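Local coordinates for protein 4-hydroxybutyrate coenzyme A transferase (Shewanella oneidensis, PDB 2OAS) that probably transfers coenzyme A between carboxylic acids such as 4-hydroxybutyrate and acetate, and binds coenzyme A itself, at residues Ser175-Phe183 and Ala265-Asp273. Residues are numbered along the deposited sequence; the frame is centred on the assembly and turned at random.
Sequences SASLPIHSF and ALGSQKLYD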
ATOM      1  N   SER A 175      -2.475 -40.592  12.078  1.00 34.74           N
ATOM      2  CA  SER A 175      -3.650 -39.741  12.182  1.00 35.14           C
ATOM      3  C   SER A 175      -3.488 -38.870  13.410  1.00 36.36           C
ATOM      4  O   SER A 175      -3.203 -39.362  14.507  1.00 36.31           O
ATOM      5  CB  SER A 175      -4.928 -40.574  12.335  1.00 35.49           C
ATOM      6  OG  SER A 175      -5.265 -41.248  11.140  1.00 37.02           O
ATOM      7  N   ALA A 176      -3.659 -37.567  13.230  1.00 36.27           N
ATOM      8  CA  ALA A 176      -3.540 -36.631  14.331  1.00 36.70           C
ATOM      9  C   ALA A 176      -4.685 -35.648  14.236  1.00 38.77           C
ATOM     10  O   ALA A 176      -5.341 -35.539  13.200  1.00 36.09           O
ATOM     11  CB  ALA A 176      -2.216 -35.906  14.256  1.00 35.28           C
ATOM     12  N   SER A 177      -4.916 -34.923  15.324  1.00 41.64           N
ATOM     13  CA  SER A 177      -5.992 -33.943  15.371  1.00 43.09           C
ATOM     14  C   SER A 177      -5.564 -32.617  14.760  1.00 43.06           C
ATOM     15  O   SER A 177      -4.417 -32.198  14.905  1.00 41.96           O
ATOM     16  CB  SER A 177      -6.412 -33.702  16.818  1.00 44.07           C
ATOM     17  OG  SER A 177      -5.338 -33.172  17.569  1.00 45.99           O
ATOM     18  N   LEU A 178      -6.493 -31.965  14.074  1.00 44.58           N
ATOM     19  CA  LEU A 178      -6.219 -30.658  13.489  1.00 46.36           C
ATOM     20  C   LEU A 178      -6.756 -29.639  14.469  1.00 48.25           C
ATOM     21  O   LEU A 178      -7.836 -29.825  15.039  1.00 49.01           O
ATOM     22  CB  LEU A 178      -6.934 -30.486  12.153  1.00 44.34           C
ATOM     23  CG  LEU A 178      -6.426 -31.313  10.979  1.00 44.18           C
ATOM     24  CD1 LEU A 178      -7.310 -31.064   9.771  1.00 42.58           C
ATOM     25  CD2 LEU A 178      -4.983 -30.952  10.674  1.00 42.44           C
ATOM     26  N   PRO A 179      -6.017 -28.549  14.691  1.00 50.13           N
ATOM     27  CA  PRO A 179      -6.475 -27.522  15.626  1.00 52.63           C
ATOM     28  C   PRO A 179      -7.828 -26.944  15.207  1.00 54.48           C
ATOM     29  O   PRO A 179      -7.936 -26.287  14.185  1.00 54.38           O
ATOM     30  CB  PRO A 179      -5.347 -26.493  15.579  1.00 51.14           C
ATOM     31  CG  PRO A 179      -4.784 -26.668  14.201  1.00 50.29           C
ATOM     32  CD  PRO A 179      -4.755 -28.156  14.049  1.00 50.39           C
ATOM     33  N   ILE A 180      -8.858 -27.202  15.999  1.00 58.42           N
ATOM     34  CA  ILE A 180     -10.189 -26.706  15.686  1.00 63.75           C
ATOM     35  C   ILE A 180     -10.280 -25.195  15.870  1.00 67.27           C
ATOM     36  O   ILE A 180     -11.090 -24.530  15.223  1.00 67.64           O
ATOM     37  CB  ILE A 180     -11.264 -27.371  16.569  1.00 63.44           C
ATOM     38  CG1 ILE A 180     -10.933 -27.128  18.040  1.00 63.73           C
ATOM     39  CG2 ILE A 180     -11.344 -28.860  16.264  1.00 62.94           C
ATOM     40  CD1 ILE A 180     -11.990 -27.629  18.989  1.00 64.20           C
ATOM     41  N   HIS A 181      -9.446 -24.651  16.746  1.00 71.50           N
ATOM     42  CA  HIS A 181      -9.456 -23.216  16.983  1.00 75.97           C
ATOM     43  C   HIS A 181     -10.877 -22.690  17.195  1.00 77.99           C
ATOM     44  O   HIS A 181     -11.596 -22.394  16.234  1.00 78.22           O
ATOM     45  CB  HIS A 181      -8.827 -22.481  15.795  1.00 77.75           C
ATOM     46  CG  HIS A 181      -8.782 -20.994  15.960  1.00 79.52           C
ATOM     47  ND1 HIS A 181      -7.812 -20.355  16.704  1.00 80.65           N
ATOM     48  CD2 HIS A 181      -9.608 -20.022  15.504  1.00 79.95           C
ATOM     49  CE1 HIS A 181      -8.043 -19.054  16.699  1.00 80.67           C
ATOM     50  NE2 HIS A 181      -9.127 -18.826  15.978  1.00 80.71           N
ATOM     51  N   SER A 182     -11.274 -22.585  18.460  1.00 80.19           N
ATOM     52  CA  SER A 182     -12.592 -22.068  18.814  1.00 82.62           C
ATOM     53  C   SER A 182     -12.420 -21.042  19.933  1.00 83.88           C
ATOM     54  O   SER A 182     -13.295 -20.894  20.793  1.00 84.91           O
ATOM     55  CB  SER A 182     -13.519 -23.202  19.274  1.00 82.51           C
ATOM     56  OG  SER A 182     -14.856 -22.741  19.383  1.00 83.40           O
ATOM     57  N   PHE A 183     -11.288 -20.335  19.906  1.00 84.72           N
ATOM     58  CA  PHE A 183     -10.956 -19.318  20.906  1.00 85.39           C
ATOM     59  C   PHE A 183     -11.912 -18.115  20.891  1.00 85.05           C
ATOM     60  O   PHE A 183     -11.988 -17.351  21.857  1.00 84.92           O
ATOM     61  CB  PHE A 183      -9.511 -18.830  20.704  1.00 86.74           C
ATOM     62  CG  PHE A 183      -8.476 -19.930  20.776  1.00 88.09           C
ATOM     63  CD1 PHE A 183      -8.252 -20.770  19.688  1.00 88.48           C
ATOM     64  CD2 PHE A 183      -7.733 -20.129  21.938  1.00 88.68           C
ATOM     65  CE1 PHE A 183      -7.299 -21.794  19.752  1.00 89.12           C
ATOM     66  CE2 PHE A 183      -6.779 -21.148  22.014  1.00 89.38           C
ATOM     67  CZ  PHE A 183      -6.564 -21.982  20.919  1.00 89.53           C
ATOM     68  N   ALA A 265      -8.028 -22.328   5.645  1.00 30.66           N
ATOM     69  CA  ALA A 265      -9.230 -22.440   6.469  1.00 31.27           C
ATOM     70  C   ALA A 265      -8.882 -22.817   7.914  1.00 30.22           C
ATOM     71  O   ALA A 265      -7.844 -23.426   8.184  1.00 30.79           O
ATOM     72  CB  ALA A 265     -10.161 -23.493   5.874  1.00 28.85           C
ATOM     73  N   LEU A 266      -9.776 -22.482   8.832  1.00 30.41           N
ATOM     74  CA  LEU A 266      -9.557 -22.765  10.248  1.00 29.58           C
ATOM     75  C   LEU A 266     -10.904 -22.779  10.969  1.00 28.52           C
ATOM     76  O   LEU A 266     -11.660 -21.812  10.886  1.00 25.54           O
ATOM     77  CB  LEU A 266      -8.669 -21.680  10.855  1.00 30.32           C
ATOM     78  CG  LEU A 266      -7.998 -22.081  12.157  1.00 31.71           C
ATOM     79  CD1 LEU A 266      -6.841 -22.993  11.797  1.00 34.03           C
ATOM     80  CD2 LEU A 266      -7.496 -20.869  12.929  1.00 30.89           C
ATOM     81  N   GLY A 267     -11.205 -23.868  11.678  1.00 29.20           N
ATOM     82  CA  GLY A 267     -12.480 -23.956  12.378  1.00 29.45           C
ATOM     83  C   GLY A 267     -12.773 -25.344  12.901  1.00 30.86           C
ATOM     84  O   GLY A 267     -11.849 -26.126  13.124  1.00 32.18           O
ATOM     85  N   SER A 268     -14.047 -25.672  13.087  1.00 30.79           N
ATOM     86  CA  SER A 268     -14.399 -26.988  13.615  1.00 32.41           C
ATOM     87  C   SER A 268     -14.263 -28.130  12.604  1.00 32.45           C
ATOM     88  O   SER A 268     -13.968 -27.908  11.434  1.00 32.56           O
ATOM     89  CB  SER A 268     -15.824 -26.965  14.148  1.00 31.88           C
ATOM     90  OG  SER A 268     -16.738 -26.896  13.079  1.00 30.50           O
ATOM     91  N   GLN A 269     -14.489 -29.355  13.065  1.00 33.63           N
ATOM     92  CA  GLN A 269     -14.379 -30.521  12.196  1.00 34.28           C
ATOM     93  C   GLN A 269     -15.423 -30.500  11.090  1.00 35.09           C
ATOM     94  O   GLN A 269     -15.223 -31.094  10.033  1.00 34.40           O
ATOM     95  CB  GLN A 269     -14.504 -31.810  13.005  1.00 34.46           C
ATOM     96  CG  GLN A 269     -14.308 -33.094  12.186  1.00 35.46           C
ATOM     97  CD  GLN A 269     -12.992 -33.123  11.417  1.00 35.55           C
ATOM     98  OE1 GLN A 269     -11.926 -32.855  11.964  1.00 33.79           O
ATOM     99  NE2 GLN A 269     -13.072 -33.463  10.129  1.00 35.89           N
ATOM    100  N   LYS A 270     -16.539 -29.818  11.333  1.00 36.12           N
ATOM    101  CA  LYS A 270     -17.610 -29.714  10.337  1.00 35.74           C
ATOM    102  C   LYS A 270     -17.079 -28.935   9.134  1.00 34.73           C
ATOM    103  O   LYS A 270     -17.389 -29.242   7.985  1.00 34.15           O
ATOM    104  CB  LYS A 270     -18.808 -28.961  10.923  1.00 38.24           C
ATOM    105  CG  LYS A 270     -20.089 -29.775  11.041  1.00 42.04           C
ATOM    106  CD  LYS A 270     -21.285 -29.010  10.428  1.00 43.83           C
ATOM    107  CE  LYS A 270     -21.521 -27.662  11.122  1.00 44.45           C
ATOM    108  NZ  LYS A 270     -22.464 -26.784  10.347  1.00 46.41           N
ATOM    109  N   LEU A 271     -16.282 -27.915   9.409  1.00 32.87           N
ATOM    110  CA  LEU A 271     -15.719 -27.107   8.341  1.00 32.69           C
ATOM    111  C   LEU A 271     -14.748 -27.941   7.529  1.00 32.00           C
ATOM    112  O   LEU A 271     -14.836 -27.987   6.301  1.00 32.41           O
ATOM    113  CB  LEU A 271     -14.977 -25.891   8.909  1.00 33.26           C
ATOM    114  CG  LEU A 271     -14.485 -24.849   7.900  1.00 33.47           C
ATOM    115  CD1 LEU A 271     -15.685 -24.216   7.213  1.00 32.28           C
ATOM    116  CD2 LEU A 271     -13.666 -23.764   8.602  1.00 32.24           C
ATOM    117  N   TYR A 272     -13.830 -28.617   8.211  1.00 31.03           N
ATOM    118  CA  TYR A 272     -12.833 -29.423   7.515  1.00 30.77           C
ATOM    119  C   TYR A 272     -13.518 -30.524   6.723  1.00 31.99           C
ATOM    120  O   TYR A 272     -12.980 -31.066   5.750  1.00 32.67           O
ATOM    121  CB  TYR A 272     -11.848 -30.036   8.513  1.00 27.99           C
ATOM    122  CG  TYR A 272     -11.148 -29.021   9.392  1.00 27.28           C
ATOM    123  CD1 TYR A 272     -10.826 -27.755   8.907  1.00 28.25           C
ATOM    124  CD2 TYR A 272     -10.783 -29.337  10.700  1.00 26.17           C
ATOM    125  CE1 TYR A 272     -10.158 -26.824   9.711  1.00 27.26           C
ATOM    126  CE2 TYR A 272     -10.115 -28.419  11.508  1.00 26.43           C
ATOM    127  CZ  TYR A 272      -9.807 -27.160  11.009  1.00 26.37           C
ATOM    128  OH  TYR A 272      -9.169 -26.219  11.785  1.00 23.92           O
ATOM    129  N   ASP A 273     -14.727 -30.842   7.141  1.00 32.55           N
ATOM    130  CA  ASP A 273     -15.496 -31.882   6.507  1.00 33.75           C
ATOM    131  C   ASP A 273     -16.137 -31.360   5.243  1.00 33.62           C
ATOM    132  O   ASP A 273     -16.329 -32.084   4.264  1.00 32.84           O
ATOM    133  CB  ASP A 273     -16.577 -32.321   7.458  1.00 36.93           C
ATOM    134  CG  ASP A 273     -16.856 -33.757   7.353  1.00 39.48           C
ATOM    135  OD1 ASP A 273     -17.179 -34.211   6.229  1.00 44.57           O
ATOM    136  OD2 ASP A 273     -16.734 -34.430   8.393  1.00 42.20           O
TER
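Tyr272 hangs on to Pro179 through its phenol, and the contact is built around that grip: in this acetyl-CoA hydrolase/transferase fold, the loop leaving strand 170-173 of the eight-stranded parallel sheet lies against the N-capped start of helix 269-275. Tyr272 sits one turn into the helix. With CG anti to its carbonyl carbon (chi1 -56°), the ring leans back over the helix start and brings OH to the passing loop. There OH donates to Pro179 O at 2.7 Å, the carbonyl oxygen lying at the ring's edge and the donor tilted 32° from the carbonyl plane. The same hydroxyl accepts from Gly267 N at 3.1 Å, along an almost perfectly straight N-H line (179°), so one oxygen ties the loop before the helix to the loop across from it. A phenylalanine here would keep the ring but probably leave Pro179 O and Gly267 N without this shared partner. Leu178 packs obliquely against the ring, its CB 3.8 Å from Tyr272 CE2 and its CD1 over one face. Close to the tyrosine hydroxyl, Gly267 O takes a CA-H...O contact from Ile180 CA at 3.1 Å. Ser268 caps the helix with a weak bond from Lys270 N to its OG, which is also held by Asp237, while Leu266 O is hydrogen-bonded to Ser236 OG. Further along, toward the ligand, the side chain of His181 comes to about 8 Å from the bound coenzyme A, though this residue is poorly ordered. The His181 and Leu266 side chains cross at about a right angle, in a CH-pi contact made by a single methyl: Leu266 CD2 lies over one face of the imidazole, off toward the rim, 3.3 Å from His181 CG.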